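Local coordinates for uncharacterized protein (Streptococcus pneumoniae, PDB 3LFT) that probably serves as the substrate-binding protein of an ABC transporter and holds L-tryptophan between its two lobes, at residues Q48-V59 with P72-T81; V133-S143 with L163-P171. All coordinates share one frame; numbering follows the deposited sequence. Where two conformers were deposited one is given.

Contact 1 of 2, residues Q48-V59 with P72-T81; sequences QSKVATMSKQLV and PAAQGLASAT
Val51 and Ser55 of helix 48-58 pack against Gly76 of helix 71-80, two neighbouring helices on one face of the six-stranded parallel sheet in a periplasmic-binding-protein fold. The segment axes come within 8.5 Å and cross at -50°.

The polar links between the segments are water bridges, one near each end. At the N-terminal end a water donates to Gln48 OE1 and to Pro72 O, the latter at 2.8 Å; at the other end a second water joins Thr81 OG1 to Val59 O, weakly on the Val59 side. The backbone N atoms of Asp83 and Leu84 donate to Thr81 OG1.

Close packing does the rest. The missing side chain at Gly76 lets Val51 CG1 settle 3.7 Å from Gly76 CA; that methyl lies anti to the backbone N (chi1 172°). Farther along, Ala80 CB faces Val59 CG2 at 3.8 Å, while Val59 CG1 meets Thr81 CG2 at 3.6 Å, the two side chains sliding past each other in opposite directions. Leu77 CD2 lies against Ser55 and also meets Leu58 and Val59; Leu8 of strand 3-9 touches Ser55, Leu58 and Ala73 from the sheet. The side chain of Pro72 is about 4 Å from the bound tryptophan; the Gln48 and Pro72 side chains cross at about a right angle, with Gln48 NE2 the atom nearest Pro72 CB.

The buried Ser55 hydroxyl turns back into its own helix: OG gives its proton to Val51 O at 2.8 Å, arriving on the opposite face of that carbonyl from Ser55 N, yet lies only 3.2 Å from Gly76 C.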
ATOM      1  N   GLN A  48      -7.707  12.152  -9.096  1.00  4.50           N
ATOM      2  CA  GLN A  48      -8.972  11.429  -9.319  1.00  5.36           C
ATOM      3  C   GLN A  48      -9.609  11.741 -10.663  1.00  4.86           C
ATOM      4  O   GLN A  48     -10.339  10.902 -11.222  1.00  4.08           O
ATOM      5  CB  GLN A  48      -9.988  11.677  -8.202  1.00  6.48           C
ATOM      6  CG  GLN A  48      -9.684  10.892  -6.948  1.00  8.16           C
ATOM      7  CD  GLN A  48      -9.766   9.378  -7.124  1.00 12.08           C
ATOM      8  OE1 GLN A  48     -10.638   8.830  -7.828  1.00 10.54           O
ATOM      9  NE2 GLN A  48      -8.848   8.689  -6.468  1.00 13.31           N
ATOM     10  N   SER A  49      -9.367  12.942 -11.194  1.00  5.90           N
ATOM     11  CA  SER A  49      -9.880  13.267 -12.521  1.00  6.64           C
ATOM     12  C   SER A  49      -9.247  12.364 -13.566  1.00  6.30           C
ATOM     13  O   SER A  49      -9.946  11.847 -14.451  1.00  6.74           O
ATOM     14  CB  SER A  49      -9.632  14.736 -12.852  1.00  6.70           C
ATOM     15  OG  SER A  49     -10.394  15.557 -11.979  1.00  9.27           O
ATOM     16  N   LYS A  50      -7.941  12.149 -13.450  1.00  6.15           N
ATOM     17  CA  LYS A  50      -7.232  11.266 -14.356  1.00  6.16           C
ATOM     18  C   LYS A  50      -7.670   9.817 -14.137  1.00  5.27           C
ATOM     19  O   LYS A  50      -7.773   9.040 -15.082  1.00  6.11           O
ATOM     20  CB  LYS A  50      -5.719  11.422 -14.210  1.00  5.74           C
ATOM     21  CG  LYS A  50      -5.234  12.799 -14.680  1.00  6.88           C
ATOM     22  CD  LYS A  50      -3.713  12.925 -14.595  1.00  8.47           C
ATOM     23  CE  LYS A  50      -3.243  14.372 -14.716  1.00 14.20           C
ATOM     24  NZ  LYS A  50      -3.524  14.944 -16.055  1.00 18.92           N
ATOM     25  N   VAL A  51      -7.937   9.435 -12.888  1.00  5.85           N
ATOM     26  CA  VAL A  51      -8.448   8.090 -12.633  1.00  5.94           C
ATOM     27  C   VAL A  51      -9.712   7.861 -13.454  1.00  6.12           C
ATOM     28  O   VAL A  51      -9.850   6.839 -14.117  1.00  5.91           O
ATOM     29  CB  VAL A  51      -8.713   7.826 -11.153  1.00  5.37           C
ATOM     30  CG1 VAL A  51      -9.422   6.482 -10.957  1.00  5.88           C
ATOM     31  CG2 VAL A  51      -7.423   7.849 -10.386  1.00  5.76           C
ATOM     32  N   ALA A  52     -10.637   8.820 -13.422  1.00  5.75           N
ATOM     33  CA  ALA A  52     -11.899   8.652 -14.144  1.00  6.31           C
ATOM     34  C   ALA A  52     -11.682   8.602 -15.662  1.00  6.22           C
ATOM     35  O   ALA A  52     -12.206   7.717 -16.335  1.00  6.74           O
ATOM     36  CB  ALA A  52     -12.894   9.764 -13.765  1.00  6.34           C
ATOM     37  N   THR A  53     -10.909   9.538 -16.192  1.00  6.43           N
ATOM     38  CA  THR A  53     -10.722   9.603 -17.632  1.00  6.64           C
ATOM     39  C   THR A  53      -9.941   8.398 -18.159  1.00  6.23           C
ATOM     40  O   THR A  53     -10.319   7.778 -19.158  1.00  6.84           O
ATOM     41  CB  THR A  53     -10.065  10.934 -17.997  1.00  6.48           C
ATOM     42  OG1 THR A  53     -10.995  11.988 -17.672  1.00  8.02           O
ATOM     43  CG2 THR A  53      -9.740  10.999 -19.464  1.00  9.01           C
HETATM   44  N   MSE A  54      -8.885   8.030 -17.449  1.00  6.37           N
HETATM   45  CA  MSE A  54      -8.062   6.905 -17.873  1.00  6.62           C
HETATM   46  C   MSE A  54      -8.798   5.590 -17.715  1.00  6.62           C
HETATM   47  O   MSE A  54      -8.691   4.729 -18.587  1.00  6.90           O
HETATM   48  CB  MSE A  54      -6.740   6.873 -17.120  1.00  6.46           C
HETATM   49  CG  MSE A  54      -5.873   8.070 -17.492  1.00  5.67           C
HETATM   50 SE   MSE A  54      -4.223   8.134 -16.464  1.00 10.40          SE
HETATM   51  CE  MSE A  54      -3.370   9.560 -17.424  1.00  6.40           C
ATOM     52  N   SER A  55      -9.555   5.421 -16.635  1.00  6.29           N
ATOM     53  CA  SER A  55     -10.348   4.197 -16.478  1.00  6.57           C
ATOM     54  C   SER A  55     -11.338   4.035 -17.615  1.00  6.56           C
ATOM     55  O   SER A  55     -11.500   2.932 -18.167  1.00  6.76           O
ATOM     56  CB  SER A  55     -11.098   4.190 -15.154  1.00  5.97           C
ATOM     57  OG  SER A  55     -10.222   4.099 -14.038  1.00  5.59           O
ATOM     58  N   LYS A  56     -12.005   5.127 -17.985  1.00  5.87           N
ATOM     59  CA  LYS A  56     -12.976   5.076 -19.061  1.00  6.60           C
ATOM     60  C   LYS A  56     -12.314   4.600 -20.359  1.00  7.20           C
ATOM     61  O   LYS A  56     -12.864   3.756 -21.066  1.00  8.36           O
ATOM     62  CB  LYS A  56     -13.645   6.448 -19.208  1.00  7.10           C
ATOM     63  CG  LYS A  56     -14.757   6.533 -20.238  1.00  8.60           C
ATOM     64  CD  LYS A  56     -15.389   7.918 -20.186  1.00 12.06           C
ATOM     65  CE  LYS A  56     -16.688   7.999 -20.945  1.00 15.63           C
ATOM     66  NZ  LYS A  56     -17.091   9.414 -20.909  1.00 19.98           N
ATOM     67  N   GLN A  57     -11.124   5.117 -20.643  1.00  6.81           N
ATOM     68  CA  GLN A  57     -10.376   4.731 -21.838  1.00  8.25           C
ATOM     69  C   GLN A  57      -9.971   3.257 -21.792  1.00  8.16           C
ATOM     70  O   GLN A  57     -10.202   2.515 -22.747  1.00  8.81           O
ATOM     71  CB  GLN A  57      -9.141   5.631 -21.975  1.00  9.02           C
ATOM     72  CG  GLN A  57      -9.483   7.042 -22.415  1.00 13.70           C
ATOM     73  CD  GLN A  57      -8.414   8.097 -22.156  1.00 17.58           C
ATOM     74  OE1 GLN A  57      -7.453   7.900 -21.401  1.00 18.78           O
ATOM     75  NE2 GLN A  57      -8.617   9.261 -22.760  1.00 19.70           N
ATOM     76  N   LEU A  58      -9.400   2.825 -20.666  1.00  7.45           N
ATOM     77  CA  LEU A  58      -8.816   1.477 -20.570  1.00  6.65           C
ATOM     78  C   LEU A  58      -9.840   0.359 -20.699  1.00  7.23           C
ATOM     79  O   LEU A  58      -9.510  -0.729 -21.174  1.00  6.77           O
ATOM     80  CB  LEU A  58      -8.009   1.335 -19.266  1.00  6.97           C
ATOM     81  CG  LEU A  58      -6.687   2.110 -19.195  1.00  5.23           C
ATOM     82  CD1 LEU A  58      -6.208   2.215 -17.730  1.00  8.32           C
ATOM     83  CD2 LEU A  58      -5.604   1.454 -20.065  1.00  9.14           C
ATOM     84  N   VAL A  59     -11.082   0.621 -20.284  1.00  7.39           N
ATOM     85  CA  VAL A  59     -12.104  -0.435 -20.317  1.00  8.52           C
ATOM     86  C   VAL A  59     -12.856  -0.494 -21.641  1.00  9.30           C
ATOM     87  O   VAL A  59     -13.675  -1.395 -21.843  1.00 10.05           O
ATOM     88  CB  VAL A  59     -13.107  -0.349 -19.129  1.00  8.15           C
ATOM     89  CG1 VAL A  59     -12.372  -0.353 -17.794  1.00  8.58           C
ATOM     90  CG2 VAL A  59     -14.026   0.852 -19.255  1.00  9.26           C
ATOM     91  N   PRO A  72      -7.346   3.293  -5.273  1.00  6.04           N
ATOM     92  CA  PRO A  72      -8.109   4.220  -6.137  1.00  6.30           C
ATOM     93  C   PRO A  72      -8.107   3.820  -7.611  1.00  6.51           C
ATOM     94  O   PRO A  72      -9.075   4.105  -8.324  1.00  6.08           O
ATOM     95  CB  PRO A  72      -7.401   5.554  -5.934  1.00  7.57           C
ATOM     96  CG  PRO A  72      -6.804   5.423  -4.537  1.00  8.40           C
ATOM     97  CD  PRO A  72      -6.313   3.995  -4.488  1.00  7.09           C
ATOM     98  N   ALA A  73      -7.038   3.179  -8.080  1.00  5.51           N
ATOM     99  CA  ALA A  73      -6.997   2.729  -9.467  1.00  5.86           C
ATOM    100  C   ALA A  73      -7.943   1.563  -9.705  1.00  5.49           C
ATOM    101  O   ALA A  73      -8.687   1.560 -10.676  1.00  6.01           O
ATOM    102  CB  ALA A  73      -5.594   2.375  -9.892  1.00  6.31           C
ATOM    103  N   ALA A  74      -7.932   0.572  -8.816  1.00  5.05           N
ATOM    104  CA  ALA A  74      -8.850  -0.546  -8.951  1.00  5.52           C
ATOM    105  C   ALA A  74     -10.295  -0.066  -8.842  1.00  4.90           C
ATOM    106  O   ALA A  74     -11.137  -0.546  -9.584  1.00  5.38           O
ATOM    107  CB  ALA A  74      -8.558  -1.616  -7.897  1.00  5.54           C
ATOM    108  N   GLN A  75     -10.577   0.875  -7.939  1.00  5.29           N
ATOM    109  CA  GLN A  75     -11.928   1.425  -7.811  1.00  4.74           C
ATOM    110  C   GLN A  75     -12.352   2.171  -9.082  1.00  5.17           C
ATOM    111  O   GLN A  75     -13.487   2.040  -9.519  1.00  5.48           O
ATOM    112  CB  GLN A  75     -12.047   2.323  -6.591  1.00  4.37           C
ATOM    113  CG  GLN A  75     -12.026   1.551  -5.259  1.00  4.94           C
ATOM    114  CD  GLN A  75     -12.073   2.465  -4.067  1.00  4.79           C
ATOM    115  OE1 GLN A  75     -11.332   3.440  -4.001  1.00  5.75           O
ATOM    116  NE2 GLN A  75     -12.891   2.124  -3.079  1.00  5.90           N
ATOM    117  N   GLY A  76     -11.427   2.916  -9.693  1.00  4.74           N
ATOM    118  CA  GLY A  76     -11.769   3.591 -10.948  1.00  4.97           C
ATOM    119  C   GLY A  76     -12.158   2.613 -12.040  1.00  4.89           C
ATOM    120  O   GLY A  76     -13.141   2.815 -12.762  1.00  4.64           O
ATOM    121  N   LEU A  77     -11.371   1.548 -12.165  1.00  4.66           N
ATOM    122  CA  LEU A  77     -11.636   0.550 -13.196  1.00  4.73           C
ATOM    123  C   LEU A  77     -12.928  -0.213 -12.907  1.00  4.96           C
ATOM    124  O   LEU A  77     -13.733  -0.417 -13.818  1.00  5.03           O
ATOM    125  CB  LEU A  77     -10.443  -0.399 -13.326  1.00  5.24           C
ATOM    126  CG  LEU A  77      -9.150   0.238 -13.832  1.00  5.21           C
ATOM    127  CD1 LEU A  77      -8.005  -0.734 -13.618  1.00  7.93           C
ATOM    128  CD2 LEU A  77      -9.223   0.610 -15.306  1.00  6.53           C
ATOM    129  N   ALA A  78     -13.140  -0.623 -11.653  1.00  5.10           N
ATOM    130  CA  ALA A  78     -14.349  -1.372 -11.287  1.00  5.49           C
ATOM    131  C   ALA A  78     -15.625  -0.529 -11.432  1.00  6.76           C
ATOM    132  O   ALA A  78     -16.697  -1.069 -11.658  1.00  7.55           O
ATOM    133  CB  ALA A  78     -14.212  -1.911  -9.879  1.00  5.90           C
ATOM    134  N   SER A  79     -15.510   0.785 -11.296  1.00  6.54           N
ATOM    135  CA  SER A  79     -16.639   1.674 -11.519  0.50  6.82           C
ATOM    136  C   SER A  79     -16.948   1.779 -13.013  1.00  6.76           C
ATOM    137  O   SER A  79     -18.109   1.866 -13.415  1.00  8.06           O
ATOM    138  CB  SER A  79     -16.330   3.056 -10.944  0.50  7.39           C
ATOM    139  OG  SER A  79     -17.393   3.947 -11.188  0.50  8.45           O
ATOM    140  N   ALA A  80     -15.890   1.770 -13.828  1.00  6.32           N
ATOM    141  CA  ALA A  80     -15.999   1.994 -15.270  1.00  6.52           C
ATOM    142  C   ALA A  80     -16.506   0.770 -16.033  1.00  5.75           C
ATOM    143  O   ALA A  80     -17.011   0.912 -17.150  1.00  6.26           O
ATOM    144  CB  ALA A  80     -14.645   2.461 -15.822  1.00  6.80           C
ATOM    145  N   THR A  81     -16.362  -0.422 -15.440  1.00  5.32           N
ATOM    146  CA  THR A  81     -16.851  -1.655 -16.080  1.00  5.51           C
ATOM    147  C   THR A  81     -17.329  -2.676 -15.070  1.00  5.10           C
ATOM    148  O   THR A  81     -16.678  -2.893 -14.034  1.00  5.94           O
ATOM    149  CB  THR A  81     -15.783  -2.288 -17.002  1.00  4.35           C
ATOM    150  OG1 THR A  81     -16.370  -3.402 -17.690  1.00  5.43           O
ATOM    151  CG2 THR A  81     -14.521  -2.765 -16.234  1.00  5.63           C
TER
HETATM  152  O   HOH W   1     -10.995   5.946  -7.548  1.00  3.91           O
HETATM  153  O   HOH W   2     -16.276  -2.809 -20.338  1.00 14.42           O

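Contact 2 of 2, residues V133-S143 with L163-P171; sequences VKTIGALYSSS and LTVETFAVP
Ile136 N donates to Thr164 O at 2.7 Å, nearly straight at 172°, and Ile136 O accepts from Glu166 N. The same pattern continues with Ala138 gripping Glu166 O and Phe168 N. It falters at Tyr140, whose N reaches Phe168 O only weakly, at 3.5 Å, but Tyr140 O takes Val170 N at 2.8 Å. At the C-terminal end Ser142 N approaches Val170 O from 37° above the carbonyl plane, and Ser141 OG hydrogen-bonds Ser143 OG at 2.6 Å. A water at the opposite end donates to Lys134 O and hydrogen-bonds Thr164 OG1.

This ladder makes a classic parallel pair, in the beta-alpha-beta unit whose connecting helix is 145-160. Strand 164-170 is the edge of the four-stranded sheet; strand 135-141 lies inside it, with strand 189-192 on its other flank.

On the face bearing Ile136, Ala138 and Tyr140, which helix 145-160 covers, Ile136 CD1 meets Leu163 CD1 at 3.6 Å and Ala138 CB meets Val165 CG1. Tyr140 CG sits between its backbone N and carbonyl carbon (chi1 68°), which brings the ring alongside strand 164-170, with Ala169 CB over one face, a CH-pi contact of 4.1 Å to the centroid, while Thr167 CB sits at the ring edge. The other face meets helix 176-183: Phe168 turns its ring edge to Gly137 CA, and Leu139 CD1 packs against Val170 CG1 at 4.2 Å.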
ATOM      1  N   VAL A 133       7.425   5.890  23.975  1.00  8.56           N
ATOM      2  CA  VAL A 133       6.312   6.429  23.193  1.00  8.06           C
ATOM      3  C   VAL A 133       4.972   6.101  23.852  1.00  7.96           C
ATOM      4  O   VAL A 133       4.665   4.934  24.096  1.00  7.96           O
ATOM      5  CB  VAL A 133       6.364   5.880  21.760  1.00  7.31           C
ATOM      6  CG1 VAL A 133       5.020   6.048  21.030  1.00  8.26           C
ATOM      7  CG2 VAL A 133       7.485   6.561  20.991  1.00  7.71           C
ATOM      8  N   LYS A 134       4.190   7.139  24.143  1.00  8.12           N
ATOM      9  CA  LYS A 134       2.879   6.993  24.785  1.00  8.26           C
ATOM     10  C   LYS A 134       1.709   7.311  23.847  1.00  8.38           C
ATOM     11  O   LYS A 134       0.675   6.630  23.845  1.00  9.56           O
ATOM     12  CB  LYS A 134       2.809   7.883  26.028  1.00  8.98           C
ATOM     13  CG  LYS A 134       3.861   7.545  27.081  1.00  9.17           C
ATOM     14  CD  LYS A 134       3.869   8.578  28.192  1.00 12.70           C
ATOM     15  CE  LYS A 134       4.969   8.305  29.198  1.00 14.65           C
ATOM     16  NZ  LYS A 134       4.996   9.371  30.228  1.00 17.37           N
ATOM     17  N   THR A 135       1.890   8.353  23.043  1.00  6.94           N
ATOM     18  CA  THR A 135       0.863   8.817  22.115  0.50  6.80           C
ATOM     19  C   THR A 135       1.394   8.739  20.689  1.00  6.52           C
ATOM     20  O   THR A 135       2.503   9.191  20.400  1.00  7.23           O
ATOM     21  CB  THR A 135       0.399  10.261  22.438  0.50  6.43           C
ATOM     22  OG1 THR A 135       0.034  10.354  23.823  0.50  7.27           O
ATOM     23  CG2 THR A 135      -0.796  10.678  21.561  0.50  5.35           C
ATOM     24  N   ILE A 136       0.589   8.162  19.812  1.00  6.19           N
ATOM     25  CA  ILE A 136       0.923   8.042  18.401  1.00  6.14           C
ATOM     26  C   ILE A 136       0.005   8.929  17.572  1.00  5.89           C
ATOM     27  O   ILE A 136      -1.206   8.941  17.790  1.00  7.67           O
ATOM     28  CB  ILE A 136       0.724   6.585  17.941  1.00  6.07           C
ATOM     29  CG1 ILE A 136       1.687   5.668  18.693  1.00  7.80           C
ATOM     30  CG2 ILE A 136       0.935   6.463  16.442  1.00  7.39           C
ATOM     31  CD1 ILE A 136       1.332   4.208  18.638  1.00 10.34           C
ATOM     32  N   GLY A 137       0.568   9.650  16.612  1.00  5.24           N
ATOM     33  CA  GLY A 137      -0.243  10.383  15.636  1.00  6.29           C
ATOM     34  C   GLY A 137      -0.323   9.570  14.355  1.00  6.03           C
ATOM     35  O   GLY A 137       0.707   9.247  13.758  1.00  6.42           O
ATOM     36  N   ALA A 138      -1.539   9.240  13.928  1.00  6.50           N
ATOM     37  CA  ALA A 138      -1.777   8.520  12.681  1.00  6.47           C
ATOM     38  C   ALA A 138      -1.953   9.556  11.571  1.00  6.41           C
ATOM     39  O   ALA A 138      -2.925  10.302  11.592  1.00  6.74           O
ATOM     40  CB  ALA A 138      -3.038   7.630  12.810  1.00  6.57           C
ATOM     41  N   LEU A 139      -0.999   9.624  10.641  1.00  6.01           N
ATOM     42  CA  LEU A 139      -1.050  10.535   9.486  1.00  5.68           C
ATOM     43  C   LEU A 139      -1.479   9.741   8.256  1.00  6.37           C
ATOM     44  O   LEU A 139      -0.825   8.776   7.888  1.00  6.81           O
ATOM     45  CB  LEU A 139       0.331  11.150   9.277  1.00  6.59           C
ATOM     46  CG  LEU A 139       0.488  12.056   8.054  1.00  5.93           C
ATOM     47  CD1 LEU A 139      -0.349  13.318   8.211  1.00  8.59           C
ATOM     48  CD2 LEU A 139       1.947  12.400   7.850  1.00  7.36           C
ATOM     49  N   TYR A 140      -2.559  10.163   7.614  1.00  6.39           N
ATOM     50  CA  TYR A 140      -3.134   9.395   6.504  1.00  6.33           C
ATOM     51  C   TYR A 140      -4.096  10.272   5.746  1.00  6.01           C
ATOM     52  O   TYR A 140      -4.447  11.378   6.192  1.00  7.24           O
ATOM     53  CB  TYR A 140      -3.880   8.165   7.022  1.00  7.16           C
ATOM     54  CG  TYR A 140      -5.147   8.426   7.813  1.00  7.34           C
ATOM     55  CD1 TYR A 140      -6.403   8.145   7.253  1.00  9.51           C
ATOM     56  CD2 TYR A 140      -5.104   8.918   9.121  1.00  9.92           C
ATOM     57  CE1 TYR A 140      -7.573   8.350   7.969  1.00  9.43           C
ATOM     58  CE2 TYR A 140      -6.279   9.132   9.836  1.00  9.82           C
ATOM     59  CZ  TYR A 140      -7.502   8.823   9.258  1.00 10.37           C
ATOM     60  OH  TYR A 140      -8.668   9.035   9.982  1.00 12.90           O
ATOM     61  N   SER A 141      -4.554   9.769   4.606  1.00  6.41           N
ATOM     62  CA  SER A 141      -5.492  10.548   3.804  1.00  7.46           C
ATOM     63  C   SER A 141      -6.946  10.165   4.057  1.00  7.31           C
ATOM     64  O   SER A 141      -7.283   8.974   4.122  1.00  8.94           O
ATOM     65  CB  SER A 141      -5.133  10.388   2.343  1.00  8.67           C
ATOM     66  OG  SER A 141      -6.040  11.161   1.583  1.00 12.05           O
ATOM     67  N   SER A 142      -7.805  11.176   4.179  1.00  7.43           N
ATOM     68  CA  SER A 142      -9.252  10.967   4.187  1.00  8.62           C
ATOM     69  C   SER A 142      -9.762  10.546   2.781  1.00  8.47           C
ATOM     70  O   SER A 142     -10.922  10.156   2.635  1.00 12.14           O
ATOM     71  CB  SER A 142      -9.962  12.225   4.696  1.00  8.76           C
ATOM     72  OG  SER A 142      -9.551  13.370   3.958  1.00  8.26           O
ATOM     73  N   SER A 143      -8.910  10.616   1.754  1.00  8.41           N
ATOM     74  CA  SER A 143      -9.314  10.205   0.391  1.00  9.05           C
ATOM     75  C   SER A 143      -9.211   8.695   0.154  1.00  8.29           C
ATOM     76  O   SER A 143      -9.682   8.203  -0.855  1.00  9.06           O
ATOM     77  CB  SER A 143      -8.538  10.980  -0.701  1.00  8.78           C
ATOM     78  OG  SER A 143      -7.139  10.636  -0.697  1.00 10.91           O
ATOM     79  N   LEU A 163      -1.251   2.179  24.413  1.00  8.67           N
ATOM     80  CA  LEU A 163      -0.900   3.386  23.677  1.00  9.35           C
ATOM     81  C   LEU A 163      -2.156   4.171  23.321  1.00 10.01           C
ATOM     82  O   LEU A 163      -3.261   3.631  23.343  1.00 11.90           O
ATOM     83  CB  LEU A 163      -0.156   3.012  22.392  1.00  8.99           C
ATOM     84  CG  LEU A 163       1.193   2.323  22.589  1.00  9.59           C
ATOM     85  CD1 LEU A 163       1.663   1.721  21.286  1.00 10.07           C
ATOM     86  CD2 LEU A 163       2.227   3.315  23.114  1.00 12.08           C
ATOM     87  N   THR A 164      -1.986   5.453  23.014  1.00  9.84           N
ATOM     88  CA  THR A 164      -3.088   6.286  22.533  1.00  9.90           C
ATOM     89  C   THR A 164      -2.797   6.714  21.098  1.00  9.17           C
ATOM     90  O   THR A 164      -1.644   6.984  20.738  1.00  9.26           O
ATOM     91  CB  THR A 164      -3.290   7.522  23.429  1.00  9.25           C
ATOM     92  OG1 THR A 164      -3.617   7.101  24.767  1.00  9.40           O
ATOM     93  CG2 THR A 164      -4.428   8.416  22.910  1.00 11.29           C
ATOM     94  N   VAL A 165      -3.839   6.727  20.274  1.00  9.12           N
ATOM     95  CA  VAL A 165      -3.710   7.128  18.873  1.00  9.00           C
ATOM     96  C   VAL A 165      -4.630   8.320  18.644  1.00  8.54           C
ATOM     97  O   VAL A 165      -5.832   8.269  18.951  1.00 10.51           O
ATOM     98  CB  VAL A 165      -4.082   6.000  17.891  1.00  8.94           C
ATOM     99  CG1 VAL A 165      -3.995   6.485  16.450  1.00  9.63           C
ATOM    100  CG2 VAL A 165      -3.199   4.780  18.092  1.00 10.08           C
ATOM    101  N   GLU A 166      -4.023   9.405  18.173  1.00  7.64           N
ATOM    102  CA  GLU A 166      -4.752  10.587  17.721  1.00  7.50           C
ATOM    103  C   GLU A 166      -4.647  10.628  16.206  1.00  6.78           C
ATOM    104  O   GLU A 166      -3.562  10.415  15.641  1.00  5.93           O
ATOM    105  CB  GLU A 166      -4.157  11.869  18.321  1.00  7.86           C
ATOM    106  CG  GLU A 166      -4.943  13.155  18.010  1.00 10.63           C
ATOM    107  CD  GLU A 166      -4.592  14.326  18.931  1.00 12.45           C
ATOM    108  OE1 GLU A 166      -5.257  15.378  18.816  1.00 13.95           O
ATOM    109  OE2 GLU A 166      -3.663  14.192  19.762  1.00 13.78           O
ATOM    110  N   THR A 167      -5.764  10.903  15.542  1.00  6.30           N
ATOM    111  CA  THR A 167      -5.795  10.891  14.073  1.00  7.45           C
ATOM    112  C   THR A 167      -5.568  12.271  13.456  1.00  6.99           C
ATOM    113  O   THR A 167      -6.083  13.276  13.966  1.00  7.17           O
ATOM    114  CB  THR A 167      -7.089  10.261  13.547  1.00  8.02           C
ATOM    115  OG1 THR A 167      -8.216  10.965  14.084  1.00  9.66           O
ATOM    116  CG2 THR A 167      -7.156   8.803  13.968  1.00  9.46           C
ATOM    117  N   PHE A 168      -4.778  12.303  12.387  1.00  5.83           N
ATOM    118  CA  PHE A 168      -4.458  13.510  11.645  1.00  5.97           C
ATOM    119  C   PHE A 168      -4.631  13.191  10.172  1.00  6.48           C
ATOM    120  O   PHE A 168      -3.668  12.876   9.455  1.00  7.27           O
ATOM    121  CB  PHE A 168      -3.047  14.011  11.966  1.00  6.46           C
ATOM    122  CG  PHE A 168      -2.867  14.407  13.398  1.00  4.58           C
ATOM    123  CD1 PHE A 168      -3.089  15.729  13.802  1.00  7.10           C
ATOM    124  CD2 PHE A 168      -2.505  13.455  14.356  1.00  5.49           C
ATOM    125  CE1 PHE A 168      -2.927  16.093  15.134  1.00  6.96           C
ATOM    126  CE2 PHE A 168      -2.350  13.809  15.689  1.00  6.68           C
ATOM    127  CZ  PHE A 168      -2.561  15.131  16.078  1.00  7.31           C
ATOM    128  N   ALA A 169      -5.884  13.225   9.737  1.00  6.38           N
ATOM    129  CA  ALA A 169      -6.205  12.969   8.343  1.00  6.75           C
ATOM    130  C   ALA A 169      -5.990  14.223   7.514  1.00  6.40           C
ATOM    131  O   ALA A 169      -6.264  15.346   7.966  1.00  6.83           O
ATOM    132  CB  ALA A 169      -7.632  12.459   8.198  1.00  6.89           C
ATOM    133  N   VAL A 170      -5.459  14.026   6.317  1.00  5.21           N
ATOM    134  CA  VAL A 170      -5.338  15.080   5.312  1.00  5.85           C
ATOM    135  C   VAL A 170      -6.149  14.703   4.073  1.00  5.30           C
ATOM    136  O   VAL A 170      -6.260  13.514   3.743  1.00  5.32           O
ATOM    137  CB  VAL A 170      -3.849  15.345   4.927  1.00  5.26           C
ATOM    138  CG1 VAL A 170      -3.049  15.839   6.144  1.00  7.57           C
ATOM    139  CG2 VAL A 170      -3.157  14.103   4.366  1.00  5.86           C
ATOM    140  N   PRO A 171      -6.734  15.701   3.372  1.00  5.12           N
ATOM    141  CA  PRO A 171      -7.447  15.360   2.128  1.00  5.01           C
ATOM    142  C   PRO A 171      -6.547  15.185   0.905  1.00  5.63           C
ATOM    143  O   PRO A 171      -6.993  14.636  -0.112  1.00  6.32           O
ATOM    144  CB  PRO A 171      -8.372  16.563   1.921  1.00  4.70           C
ATOM    145  CG  PRO A 171      -7.618  17.710   2.526  1.00  4.80           C
ATOM    146  CD  PRO A 171      -6.930  17.119   3.744  1.00  5.39           C
TER
HETATM  147  O   HOH W   3      -1.448   6.421  25.813  1.00 18.54           O
HETATM  148  O   HOH W   4      -9.648  11.332  10.949  1.00 24.24           O

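How the contacts relate
After strand 3-9, helix 14-29 and strand 37-43, the chain forms helix 48-58, runs through strand 65-69 and returns in helix 71-80, where contact 1 closes a short loop. It then lays down strands 86-89 and 110-115 and helix 119-129 before strand 135-141 opens contact 2, which closes after helix 145-160 with strand 164-170. The two loops follow in series, neither nested nor crossed. Contact 1 joins helices beside the six-stranded sheet, contact 2 two strands of the four-stranded sheet. Their centres are 29 Å apart, but their nearest atoms are only about 5 Å apart. Contact 1 comes nearer the bound tryptophan than contact 2, whose Ser143 side chain stays about 10 Å from it.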